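Local coordinates for organic hydroperoxide resistance protein (Elizabethkingia anophelis NUHP1, PDB 6D9N) that probably detoxifies organic hydroperoxides through a pair of redox-active cysteines, as a dimeric member of the OsmC/Ohr family, at residues G21-H26 with V38-G43; C65-L70 with T84-K89; L106-P111 with L143-N148. One frame throughout, in Å; residues are numbered along the deposited sequence.

Contact 1 of 3, residues G21-H26 with V38-G43. With EDO (1,2-ethanediol), chain E.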
ATOM      1  N   GLY B  21       9.483  16.149  -2.408  1.00 14.02           N
ATOM      2  CA  GLY B  21       9.642  16.552  -3.798  1.00 16.20           C
ATOM      3  C   GLY B  21       8.395  17.056  -4.471  1.00 17.13           C
ATOM      4  O   GLY B  21       8.450  17.410  -5.663  1.00 17.88           O
ATOM      5  N   GLY B  22       7.276  17.147  -3.762  1.00 17.43           N
ATOM      6  CA  GLY B  22       6.090  17.760  -4.347  1.00 18.37           C
ATOM      7  C   GLY B  22       5.542  16.961  -5.520  1.00 17.86           C
ATOM      8  O   GLY B  22       5.528  15.725  -5.522  1.00 18.79           O
ATOM      9  N   ARG B  23       5.045  17.683  -6.526  1.00 16.84           N
ATOM     10  CA  ARG B  23       4.461  17.036  -7.705  1.00 16.11           C
ATOM     11  C   ARG B  23       5.436  16.083  -8.384  1.00 14.19           C
ATOM     12  O   ARG B  23       5.037  15.040  -8.923  1.00 15.71           O
ATOM     13  CB  ARG B  23       4.034  18.138  -8.676  1.00 16.98           C
ATOM     14  CG  ARG B  23       3.457  17.699 -10.018  1.00 18.08           C
ATOM     15  CD  ARG B  23       2.914  18.886 -10.802  1.00 19.30           C
ATOM     16  NE  ARG B  23       3.924  19.922 -11.019  1.00 19.48           N
ATOM     17  CZ  ARG B  23       4.857  19.889 -11.976  1.00 19.80           C
ATOM     18  NH1 ARG B  23       4.908  18.885 -12.823  1.00 20.17           N
ATOM     19  NH2 ARG B  23       5.728  20.878 -12.085  1.00 20.96           N
ATOM     20  N   ASN B  24       6.708  16.431  -8.400  1.00 13.00           N
ATOM     21  CA  ASN B  24       7.725  15.549  -8.959  1.00 12.62           C
ATOM     22  C   ASN B  24       8.366  14.841  -7.771  1.00 11.63           C
ATOM     23  O   ASN B  24       9.469  15.153  -7.341  1.00 13.44           O
ATOM     24  CB  ASN B  24       8.708  16.366  -9.778  1.00 13.78           C
ATOM     25  CG  ASN B  24       8.038  17.001 -10.974  1.00 13.91           C
ATOM     26  OD1 ASN B  24       7.094  16.432 -11.534  1.00 14.90           O
ATOM     27  ND2 ASN B  24       8.529  18.184 -11.380  1.00 14.19           N
ATOM     28  N   GLY B  25       7.654  13.827  -7.252  1.00 10.47           N
ATOM     29  CA  GLY B  25       7.962  13.287  -5.942  1.00 10.45           C
ATOM     30  C   GLY B  25       9.087  12.272  -5.902  1.00  9.79           C
ATOM     31  O   GLY B  25       9.518  11.698  -6.896  1.00  9.92           O
ATOM     32  N   HIS B  26       9.509  12.020  -4.670  1.00 10.00           N
ATOM     33  CA  HIS B  26      10.552  11.060  -4.372  1.00 10.00           C
ATOM     34  C   HIS B  26      10.137  10.314  -3.115  1.00  9.19           C
ATOM     35  O   HIS B  26       9.600  10.925  -2.189  1.00 10.14           O
ATOM     36  CB  HIS B  26      11.850  11.836  -4.093  1.00 11.57           C
ATOM     37  CG  HIS B  26      13.045  10.973  -3.904  1.00 11.73           C
ATOM     38  ND1 HIS B  26      13.715  10.406  -4.961  1.00 12.17           N
ATOM     39  CD2 HIS B  26      13.679  10.552  -2.779  1.00 12.27           C
ATOM     40  CE1 HIS B  26      14.725   9.678  -4.500  1.00 13.00           C
ATOM     41  NE2 HIS B  26      14.737   9.772  -3.180  1.00 13.08           N
ATOM     42  N   VAL B  38       8.469   9.196  -7.987  1.00  9.01           N
ATOM     43  CA  VAL B  38       7.049   8.999  -8.286  1.00  9.84           C
ATOM     44  C   VAL B  38       6.553  10.219  -9.056  1.00  9.20           C
ATOM     45  O   VAL B  38       6.998  11.360  -8.846  1.00  9.76           O
ATOM     46  CB  VAL B  38       6.198   8.754  -7.017  1.00 11.20           C
ATOM     47  CG1 VAL B  38       6.496   7.385  -6.421  1.00 11.87           C
ATOM     48  CG2 VAL B  38       6.352   9.873  -6.015  1.00 12.10           C
ATOM     49  N   ARG B  39       5.626   9.975  -9.973  1.00 10.13           N
ATOM     50  CA  ARG B  39       5.079  11.042 -10.820  1.00  9.96           C
ATOM     51  C   ARG B  39       3.615  10.717 -11.096  1.00 10.26           C
ATOM     52  O   ARG B  39       3.202   9.549 -11.052  1.00 10.56           O
ATOM     53  CB  ARG B  39       5.787  11.113 -12.169  1.00 10.53           C
ATOM     54  CG  ARG B  39       7.273  11.478 -12.139  1.00 10.85           C
ATOM     55  CD  ARG B  39       7.506  12.946 -11.685  1.00 10.92           C
ATOM     56  NE  ARG B  39       8.920  13.291 -11.755  1.00 10.79           N
ATOM     57  CZ  ARG B  39       9.828  13.062 -10.814  1.00 10.73           C
ATOM     58  NH1 ARG B  39       9.495  12.476  -9.650  1.00 10.81           N
ATOM     59  NH2 ARG B  39      11.092  13.427 -11.023  1.00 11.41           N
ATOM     60  N   TYR B  40       2.829  11.727 -11.406  1.00 10.68           N
ATOM     61  CA  TYR B  40       1.480  11.458 -11.890  1.00 12.03           C
ATOM     62  C   TYR B  40       1.545  10.756 -13.239  1.00 11.63           C
ATOM     63  O   TYR B  40       2.318  11.170 -14.114  1.00 12.72           O
ATOM     64  CB  TYR B  40       0.664  12.764 -11.990  1.00 13.06           C
ATOM     65  CG  TYR B  40       0.352  13.387 -10.614  1.00 14.65           C
ATOM     66  CD1 TYR B  40      -0.372  12.680  -9.655  1.00 15.64           C
ATOM     67  CD2 TYR B  40       0.817  14.640 -10.256  1.00 16.26           C
ATOM     68  CE1 TYR B  40      -0.648  13.231  -8.384  1.00 17.05           C
ATOM     69  CE2 TYR B  40       0.550  15.205  -9.014  1.00 17.61           C
ATOM     70  CZ  TYR B  40      -0.174  14.486  -8.080  1.00 18.11           C
ATOM     71  OH  TYR B  40      -0.431  15.036  -6.834  1.00 19.69           O
ATOM     72  N   PRO B  41       0.773   9.688 -13.435  1.00 11.24           N
ATOM     73  CA  PRO B  41       0.777   8.985 -14.716  1.00 12.08           C
ATOM     74  C   PRO B  41      -0.000   9.793 -15.745  1.00 12.62           C
ATOM     75  O   PRO B  41      -0.743  10.713 -15.416  1.00 12.31           O
ATOM     76  CB  PRO B  41       0.058   7.675 -14.385  1.00 11.98           C
ATOM     77  CG  PRO B  41      -0.911   8.072 -13.322  1.00 11.71           C
ATOM     78  CD  PRO B  41      -0.125   9.030 -12.458  1.00 11.49           C
ATOM     79  N   LYS B  42       0.175   9.419 -17.012  1.00 13.82           N
ATOM     80  CA  LYS B  42      -0.459  10.152 -18.100  1.00 15.95           C
ATOM     81  C   LYS B  42      -1.971  10.205 -17.923  1.00 14.57           C
ATOM     82  O   LYS B  42      -2.597  11.255 -18.146  1.00 15.47           O
ATOM     83  CB  LYS B  42      -0.070   9.492 -19.418  1.00 19.04           C
ATOM     84  CG  LYS B  42      -0.397  10.260 -20.659  1.00 23.35           C
ATOM     85  CD  LYS B  42       0.610   9.924 -21.769  1.00 28.12           C
ATOM     86  CE  LYS B  42       0.705   8.426 -22.005  1.00 31.38           C
ATOM     87  NZ  LYS B  42       0.076   7.982 -23.305  1.00 33.44           N
ATOM     88  N   GLY B  43      -2.567   9.098 -17.448  1.00 14.35           N
ATOM     89  CA  GLY B  43      -4.007   9.091 -17.351  1.00 14.75           C
ATOM     90  C   GLY B  43      -4.552  10.009 -16.286  1.00 14.75           C
ATOM     91  O   GLY B  43      -5.767  10.277 -16.284  1.00 16.87           O
TER
HETATM   92  C1  EDO E 201       3.213  12.669  -7.603  1.00 25.67           C
HETATM   93  O1  EDO E 201       4.388  12.982  -6.813  1.00 25.78           O
HETATM   94  C2  EDO E 201       3.018  11.155  -7.701  1.00 25.88           C
HETATM   95  O2  EDO E 201       2.787  10.705  -6.384  1.00 25.11           O
HETATM   96  O   HOH W   1       4.160  14.257 -11.481  1.00 13.62           O

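Contact 2 of 3, residues C65-L70 with T84-K89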
ATOM      1  N   CYS B  65       1.437  -8.933  -0.464  0.70  7.80           N
ATOM      2  CA  CYS B  65       0.821  -9.282   0.810  0.70  7.53           C
ATOM      3  C   CYS B  65      -0.049 -10.517   0.651  0.70  7.20           C
ATOM      4  O   CYS B  65       0.017 -11.470   1.445  0.70  8.04           O
ATOM      5  CB  CYS B  65      -0.045  -8.087   1.274  0.70  7.96           C
ATOM      6  SG  CYS B  65      -0.854  -8.371   2.893  0.70  9.21           S
ATOM      7  N   PHE B  66      -0.876 -10.524  -0.381  1.00  7.29           N
ATOM      8  CA  PHE B  66      -1.796 -11.634  -0.544  1.00  7.77           C
ATOM      9  C   PHE B  66      -1.041 -12.917  -0.882  1.00  6.75           C
ATOM     10  O   PHE B  66      -1.356 -13.994  -0.342  1.00  7.57           O
ATOM     11  CB  PHE B  66      -2.876 -11.267  -1.562  1.00  8.31           C
ATOM     12  CG  PHE B  66      -4.062 -12.184  -1.488  1.00  8.45           C
ATOM     13  CD1 PHE B  66      -5.141 -11.869  -0.664  1.00 10.01           C
ATOM     14  CD2 PHE B  66      -4.091 -13.386  -2.173  1.00 10.36           C
ATOM     15  CE1 PHE B  66      -6.233 -12.685  -0.576  1.00 10.85           C
ATOM     16  CE2 PHE B  66      -5.185 -14.226  -2.054  1.00 10.64           C
ATOM     17  CZ  PHE B  66      -6.259 -13.879  -1.247  1.00 10.43           C
ATOM     18  N   ASP B  67      -0.044 -12.848  -1.778  1.00  7.31           N
ATOM     19  CA  ASP B  67       0.729 -14.043  -2.089  1.00  8.07           C
ATOM     20  C   ASP B  67       1.482 -14.556  -0.871  1.00  7.78           C
ATOM     21  O   ASP B  67       1.540 -15.781  -0.647  1.00  8.04           O
ATOM     22  CB  ASP B  67       1.716 -13.778  -3.230  1.00  9.27           C
ATOM     23  CG  ASP B  67       2.226 -15.089  -3.820  1.00  9.88           C
ATOM     24  OD1 ASP B  67       1.381 -15.878  -4.291  1.00 10.74           O
ATOM     25  OD2 ASP B  67       3.448 -15.355  -3.760  1.00 11.82           O
ATOM     26  N   SER B  68       2.025 -13.660  -0.040  1.00  8.01           N
ATOM     27  CA  SER B  68       2.713 -14.093   1.174  1.00  9.23           C
ATOM     28  C   SER B  68       1.748 -14.789   2.132  1.00  8.26           C
ATOM     29  O   SER B  68       2.041 -15.875   2.661  1.00  8.71           O
ATOM     30  CB  SER B  68       3.344 -12.877   1.847  1.00 10.47           C
ATOM     31  OG  SER B  68       3.992 -13.286   3.032  1.00 11.19           O
ATOM     32  N   ALA B  69       0.565 -14.209   2.333  1.00  8.12           N
ATOM     33  CA  ALA B  69      -0.437 -14.802   3.217  1.00  8.58           C
ATOM     34  C   ALA B  69      -0.897 -16.144   2.673  1.00  8.28           C
ATOM     35  O   ALA B  69      -1.034 -17.117   3.420  1.00  8.60           O
ATOM     36  CB  ALA B  69      -1.627 -13.843   3.344  1.00  8.60           C
ATOM     37  N   LEU B  70      -1.115 -16.233   1.354  1.00  8.09           N
ATOM     38  CA  LEU B  70      -1.523 -17.481   0.718  1.00  8.35           C
ATOM     39  C   LEU B  70      -0.483 -18.572   0.945  1.00  7.74           C
ATOM     40  O   LEU B  70      -0.829 -19.718   1.248  1.00  8.37           O
ATOM     41  CB  LEU B  70      -1.742 -17.177  -0.760  1.00  8.14           C
ATOM     42  CG  LEU B  70      -2.175 -18.377  -1.603  1.00  9.48           C
ATOM     43  CD1 LEU B  70      -3.472 -18.976  -1.093  1.00 11.19           C
ATOM     44  CD2 LEU B  70      -2.312 -17.900  -3.036  1.00 10.21           C
ATOM     45  N   THR B  84       2.567 -20.303  -6.556  1.00  8.80           N
ATOM     46  CA  THR B  84       1.384 -19.462  -6.728  1.00  8.67           C
ATOM     47  C   THR B  84       1.737 -18.139  -7.401  1.00  8.72           C
ATOM     48  O   THR B  84       2.900 -17.692  -7.406  1.00  9.36           O
ATOM     49  CB  THR B  84       0.734 -19.168  -5.361  1.00  8.56           C
ATOM     50  OG1 THR B  84       1.667 -18.477  -4.529  1.00  8.95           O
ATOM     51  CG2 THR B  84       0.305 -20.437  -4.670  1.00  9.74           C
ATOM     52  N   THR B  85       0.711 -17.514  -7.982  1.00  8.86           N
ATOM     53  CA  THR B  85       0.800 -16.173  -8.557  0.86  9.04           C
ATOM     54  C   THR B  85      -0.387 -15.362  -8.064  1.00  8.87           C
ATOM     55  O   THR B  85      -1.515 -15.871  -8.007  1.00 10.13           O
ATOM     56  CB  THR B  85       0.735 -16.288 -10.092  0.86 10.65           C
ATOM     57  OG1 THR B  85       1.761 -17.194 -10.529  0.86 11.09           O
ATOM     58  CG2 THR B  85       0.889 -14.927 -10.808  0.86 12.57           C
ATOM     59  N   VAL B  86      -0.173 -14.086  -7.754  1.00  8.36           N
ATOM     60  CA  VAL B  86      -1.291 -13.206  -7.433  1.00  8.38           C
ATOM     61  C   VAL B  86      -1.142 -11.938  -8.263  1.00  8.52           C
ATOM     62  O   VAL B  86      -0.054 -11.333  -8.294  1.00  9.28           O
ATOM     63  CB  VAL B  86      -1.312 -12.835  -5.937  1.00  9.40           C
ATOM     64  CG1 VAL B  86      -2.399 -11.788  -5.644  1.00 11.20           C
ATOM     65  CG2 VAL B  86      -1.490 -14.087  -5.069  1.00  9.79           C
ATOM     66  N   THR B  87      -2.238 -11.519  -8.891  1.00  8.61           N
ATOM     67  CA  THR B  87      -2.305 -10.210  -9.532  0.86  9.16           C
ATOM     68  C   THR B  87      -3.257  -9.295  -8.777  1.00  9.19           C
ATOM     69  O   THR B  87      -4.292  -9.738  -8.262  1.00 11.01           O
ATOM     70  CB  THR B  87      -2.764 -10.341 -10.985  0.86 10.74           C
ATOM     71  OG1 THR B  87      -4.104 -10.863 -11.039  0.86 13.08           O
ATOM     72  CG2 THR B  87      -1.777 -11.180 -11.782  0.86 10.56           C
ATOM     73  N   ALA B  88      -2.879  -8.017  -8.690  1.00  8.79           N
ATOM     74  CA  ALA B  88      -3.739  -6.972  -8.130  1.00  9.51           C
ATOM     75  C   ALA B  88      -3.829  -5.850  -9.142  1.00  9.84           C
ATOM     76  O   ALA B  88      -2.791  -5.359  -9.597  1.00 10.93           O
ATOM     77  CB  ALA B  88      -3.186  -6.411  -6.829  1.00 10.03           C
ATOM     78  N   LYS B  89      -5.051  -5.489  -9.519  1.00  9.91           N
ATOM     79  CA  LYS B  89      -5.315  -4.359 -10.393  1.00 10.79           C
ATOM     80  C   LYS B  89      -6.019  -3.280  -9.570  1.00  9.93           C
ATOM     81  O   LYS B  89      -7.096  -3.517  -9.007  1.00 10.83           O
ATOM     82  CB  LYS B  89      -6.210  -4.819 -11.536  1.00 12.26           C
TER
HETATM   83  O   HOH W   2       4.561 -17.480  -5.124  1.00 10.61           O

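Contact 3 of 3, residues L106-P111 with L143-N148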
ATOM      1  N   LEU B 106      -8.369  -8.654  -7.321  1.00 10.59           N
ATOM      2  CA  LEU B 106      -7.287  -9.562  -6.952  1.00 10.31           C
ATOM      3  C   LEU B 106      -7.572 -10.918  -7.560  1.00 10.16           C
ATOM      4  O   LEU B 106      -8.716 -11.395  -7.512  1.00 12.24           O
ATOM      5  CB  LEU B 106      -7.269  -9.865  -5.469  1.00 13.66           C
ATOM      6  CG  LEU B 106      -6.937  -8.866  -4.401  1.00 15.40           C
ATOM      7  CD1 LEU B 106      -6.926  -9.568  -3.045  1.00 13.99           C
ATOM      8  CD2 LEU B 106      -5.580  -8.263  -4.671  1.00 16.87           C
ATOM      9  N   HIS B 107      -6.556 -11.553  -8.114  1.00  9.88           N
ATOM     10  CA  HIS B 107      -6.740 -12.894  -8.641  1.00 10.79           C
ATOM     11  C   HIS B 107      -5.549 -13.735  -8.225  1.00 10.52           C
ATOM     12  O   HIS B 107      -4.392 -13.323  -8.378  1.00 12.23           O
ATOM     13  CB  HIS B 107      -6.799 -12.875 -10.149  1.00 11.84           C
ATOM     14  CG  HIS B 107      -7.002 -14.244 -10.703  1.00 12.40           C
ATOM     15  ND1 HIS B 107      -8.245 -14.850 -10.753  1.00 13.04           N
ATOM     16  CD2 HIS B 107      -6.115 -15.178 -11.131  1.00 12.94           C
ATOM     17  CE1 HIS B 107      -8.121 -16.070 -11.246  1.00 12.87           C
ATOM     18  NE2 HIS B 107      -6.839 -16.293 -11.486  1.00 13.20           N
ATOM     19  N   ALA B 108      -5.823 -14.915  -7.669  1.00  9.29           N
ATOM     20  CA  ALA B 108      -4.774 -15.851  -7.278  1.00  9.45           C
ATOM     21  C   ALA B 108      -4.845 -17.075  -8.172  1.00  9.48           C
ATOM     22  O   ALA B 108      -5.942 -17.550  -8.492  1.00 11.01           O
ATOM     23  CB  ALA B 108      -4.917 -16.305  -5.816  1.00 10.81           C
ATOM     24  N   ASN B 109      -3.675 -17.604  -8.513  1.00  9.36           N
ATOM     25  CA  ASN B 109      -3.592 -18.892  -9.187  1.00  9.14           C
ATOM     26  C   ASN B 109      -2.799 -19.866  -8.333  1.00  8.90           C
ATOM     27  O   ASN B 109      -1.683 -19.556  -7.900  1.00  9.20           O
ATOM     28  CB  ASN B 109      -2.950 -18.789 -10.565  1.00 10.12           C
ATOM     29  CG  ASN B 109      -3.025 -20.105 -11.303  1.00 10.26           C
ATOM     30  OD1 ASN B 109      -4.090 -20.506 -11.752  1.00 11.00           O
ATOM     31  ND2 ASN B 109      -1.917 -20.808 -11.395  1.00 10.89           N
ATOM     32  N   ILE B 110      -3.357 -21.057  -8.141  1.00  8.93           N
ATOM     33  CA  ILE B 110      -2.738 -22.086  -7.293  1.00  9.30           C
ATOM     34  C   ILE B 110      -2.668 -23.368  -8.109  1.00  9.22           C
ATOM     35  O   ILE B 110      -3.676 -24.100  -8.207  1.00 10.23           O
ATOM     36  CB  ILE B 110      -3.535 -22.307  -5.993  1.00  9.20           C
ATOM     37  CG1 ILE B 110      -3.809 -20.986  -5.270  1.00  9.67           C
ATOM     38  CG2 ILE B 110      -2.779 -23.296  -5.085  1.00  9.89           C
ATOM     39  CD1 ILE B 110      -4.805 -21.110  -4.101  1.00 10.78           C
ATOM     40  N   PRO B 111      -1.526 -23.687  -8.721  1.00  9.25           N
ATOM     41  CA  PRO B 111      -1.455 -24.915  -9.524  1.00 10.07           C
ATOM     42  C   PRO B 111      -1.538 -26.144  -8.641  1.00 10.51           C
ATOM     43  O   PRO B 111      -1.047 -26.158  -7.508  1.00 10.90           O
ATOM     44  CB  PRO B 111      -0.056 -24.850 -10.150  1.00 11.14           C
ATOM     45  CG  PRO B 111       0.366 -23.406 -10.024  1.00 10.53           C
ATOM     46  CD  PRO B 111      -0.262 -22.912  -8.753  1.00  9.99           C
ATOM     47  N   LEU B 143     -12.227 -10.689  -5.518  1.00 11.86           N
ATOM     48  CA  LEU B 143     -11.196 -11.715  -5.321  1.00 11.60           C
ATOM     49  C   LEU B 143     -11.666 -13.005  -5.992  1.00 12.01           C
ATOM     50  O   LEU B 143     -12.748 -13.518  -5.682  1.00 14.06           O
ATOM     51  CB  LEU B 143     -11.019 -11.953  -3.824  1.00 12.29           C
ATOM     52  CG  LEU B 143     -10.152 -13.152  -3.431  1.00 12.21           C
ATOM     53  CD1 LEU B 143      -8.740 -13.116  -4.009  1.00 12.56           C
ATOM     54  CD2 LEU B 143     -10.097 -13.261  -1.915  1.00 13.01           C
ATOM     55  N   THR B 144     -10.857 -13.523  -6.910  1.00 11.94           N
ATOM     56  CA  THR B 144     -11.136 -14.779  -7.593  1.00 11.78           C
ATOM     57  C   THR B 144      -9.891 -15.650  -7.578  1.00 11.09           C
ATOM     58  O   THR B 144      -8.775 -15.177  -7.336  1.00 10.55           O
ATOM     59  CB  THR B 144     -11.585 -14.550  -9.066  1.00 13.87           C
ATOM     60  OG1 THR B 144     -10.610 -13.771  -9.760  1.00 15.24           O
ATOM     61  CG2 THR B 144     -12.936 -13.820  -9.140  1.00 15.06           C
ATOM     62  N   VAL B 145     -10.109 -16.941  -7.832  1.00 11.60           N
ATOM     63  CA  VAL B 145      -9.018 -17.909  -7.807  1.00 11.22           C
ATOM     64  C   VAL B 145      -9.140 -18.855  -8.983  1.00 11.36           C
ATOM     65  O   VAL B 145     -10.245 -19.231  -9.372  1.00 13.73           O
ATOM     66  CB  VAL B 145      -8.951 -18.688  -6.463  1.00 12.18           C
ATOM     67  CG1 VAL B 145     -10.140 -19.648  -6.250  1.00 13.38           C
ATOM     68  CG2 VAL B 145      -7.634 -19.473  -6.304  1.00 12.62           C
ATOM     69  N   SER B 146      -7.995 -19.247  -9.533  1.00 11.06           N
ATOM     70  CA  SER B 146      -7.891 -20.316 -10.518  1.00 10.95           C
ATOM     71  C   SER B 146      -6.897 -21.367 -10.031  1.00 10.83           C
ATOM     72  O   SER B 146      -6.099 -21.128  -9.106  1.00 10.77           O
ATOM     73  CB  SER B 146      -7.472 -19.777 -11.888  1.00 11.70           C
ATOM     74  OG  SER B 146      -6.302 -18.974 -11.796  1.00 12.05           O
ATOM     75  N   ASN B 147      -6.918 -22.509 -10.712  1.00 11.61           N
ATOM     76  CA  ASN B 147      -6.050 -23.636 -10.389  1.00 11.13           C
ATOM     77  C   ASN B 147      -5.335 -24.153 -11.642  1.00 11.30           C
ATOM     78  O   ASN B 147      -5.312 -25.366 -11.911  1.00 13.01           O
ATOM     79  CB  ASN B 147      -6.778 -24.750  -9.610  1.00 11.77           C
ATOM     80  CG  ASN B 147      -7.938 -25.354 -10.371  1.00 12.36           C
ATOM     81  OD1 ASN B 147      -8.478 -24.746 -11.290  1.00 13.35           O
ATOM     82  ND2 ASN B 147      -8.349 -26.539  -9.979  1.00 13.24           N
ATOM     83  N   ASN B 148      -4.755 -23.232 -12.431  1.00 12.17           N
ATOM     84  CA  ASN B 148      -4.049 -23.578 -13.669  1.00 13.38           C
ATOM     85  C   ASN B 148      -2.644 -24.071 -13.393  1.00 14.41           C
ATOM     86  O   ASN B 148      -1.918 -23.469 -12.591  1.00 14.36           O
ATOM     87  CB  ASN B 148      -3.865 -22.388 -14.594  1.00 14.41           C
ATOM     88  CG  ASN B 148      -5.149 -21.770 -15.025  1.00 15.40           C
ATOM     89  OD1 ASN B 148      -5.360 -20.556 -14.796  1.00 17.38           O
ATOM     90  ND2 ASN B 148      -5.971 -22.514 -15.708  1.00 14.66           N
ATOM     91  OXT ASN B 148      -2.226 -25.072 -14.028  1.00 16.53           O
TER
HETATM   92  O   HOH W   3     -10.733 -11.018  -9.509  1.00 19.64           O

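Contact 1 of 3, residues G21-H26 with V38-G43
Asn24 lies over one face of the Arg39 guanidinium, its CB 3.6 Å from Arg39 CZ, while Gly25 O sits at the edge of that group, in its plane. The second flat group, the Tyr40 ring, carries the ethanediol on one face, with EDO C1 over its centre, and meets Arg23 CG at its edge, 4.0 Å from CE2. These groups gather where the antiparallel N-terminal sheet of this OsmC/Ohr protein gives way to the loop leading to helix 54-77. Segment 21-26 enters through a type II' turn, Gly21 to Asn24, the glycine at its second position taking the positive phi that such turns need.

Val38 N gives a straight bond to Gly25 O (2.9 Å), although it approaches from above the carbonyl plane, whereas the return bond from Gly25 N to Val38 O is bent and weak. With its chain bent at chi2 (-68°), Arg39 folds back against Asn24, at the end of the turn, and NH1 bonds to Val38 O of its own segment at 2.9 Å, adding a weak bond to Gly25 O. Glu37 forms a salt bridge to the same NH1, a second hold on the guanidinium's position.

Farther along, the two segments part, and a water and an ethanediol lie between them. Tyr40 itself looks across the dimer interface, its OH bonded to Ser68 of the second subunit. The ethanediol, probably from the crystallisation liquor, gives a hydrogen bond from O1 to Arg23 O (3.0 Å). That carbonyl has another donor: water 1 bonds to Arg23 O at 2.8 Å and accepts from Tyr40 N at 2.9 Å.

Contact 2 of 3, residues C65-L70 with T84-K89
Thr84, just before strand 85-94, meets Asp67 and Leu70 of helix 54-77 in a helix-on-sheet packing of the OsmC/Ohr fold; the axes of helix 65-70 and strand 85-89 approach to 8.0 Å and run roughly antiparallel, at 151°. Its hydroxyl, set between the backbone N and the carbonyl carbon (chi1 61°), gives a short hydrogen bond from OG1 to Asp67 OD1, 2.6 Å long. The carboxylate is met on its syn side, 17° out of plane. Asn71, one turn farther along the helix, bonds through ND2 to the same OG1 and so helps to fix the hydroxyl's rotation. The other carboxylate oxygen is served by water 2, which donates to Asp67 OD2 and to Thr84 O, both at 2.8 Å. The methyl branch of Thr84 turns elsewhere, with CG2 4.0 Å from Leu70 CD2.

Thr85 points its side chain away from the helix. Val86 returns to it, as the last residue of the strand segment to touch this part of the helix, which at Cys65 carries the disulfide to Cys129. The buried carboxylate thus has hydrocarbon from Val86 against it while its oxygens are held by Thr84 and a water. The two methyls of Val86 divide the work: CG1 lies by Phe66 CB, whereas CG2 reaches the rim of the Phe66 ring at CD2 (4.0 Å). CG2 also lies 3.7 Å from Asp67 CB, where the Val86 and Asp67 side chains slide past each other in opposite directions.

Contact 3 of 3, residues L106-P111 with L143-N148
Leu106 to Asn109 pairs with Leu143 to Ser146 as neighbouring parallel strands of a mixed beta-sheet, their axes 4.7 Å apart and inclined by 19°, with regular N-H...O bonds from Thr144 N to Leu106 O through to Ile110 N and Ser146 O. Side chains divide the two faces of the sheet by character.

Leu106, Ala108, Leu143 and Val145 occupy the apolar face, which lies against helices 54-77 and 115-128. There Leu143 CD1 meets Leu106 CB at 3.9 Å, and Val145 CG2 touches CD1 of Ile110, just past the end of the strand.

The other face holds a polar chain of His107, Thr144, Ser146 and Asn109. With CG anti to the backbone N (chi1 -179°), the His107 ring reaches over to the neighbouring strand, between Thr144 and Ser146, and uses both nitrogens: ND1 bonds to Thr144 OG1, in the ring plane, and NE2 donates to Ser146 OG at 2.8 Å, somewhat tilted from that plane. These two bonds fix how the imidazole is turned. Ser146 OG relays the chain, giving its hydrogen to Asn109 OD1 at 2.7 Å, in the carbonyl plane and on a lone pair. Water 3 extends the row at its other end, joining Thr144 OG1 to Leu106 O.

Asn109 also secures the C terminus. Its OD1 accepts a second bond, from Asn148 N (2.9 Å), while its ND2 donates to the terminal carboxylate at Asn148 O, 2.9 Å away and nearly straight at 176°.

Overall arrangement
From the N terminus, contact 1 comes first and closes the open end of the hairpin formed by strands 25-29 and 35-38. Contact 2 follows in series, where the start of strand 85-94 folds back against helix 54-77. Contact 3 closes last and over the longest span, after helices 115-128 and 130-135, when the C-terminal strand settles beside 100-109. None nests or crosses. Contacts 2 and 3 join directly in the mixed sheet, where Thr85 and Thr87 pair with Asn109 and His107. Contact 1 stands about 13 Å from contact 2 at nearest atoms; both touch the second subunit.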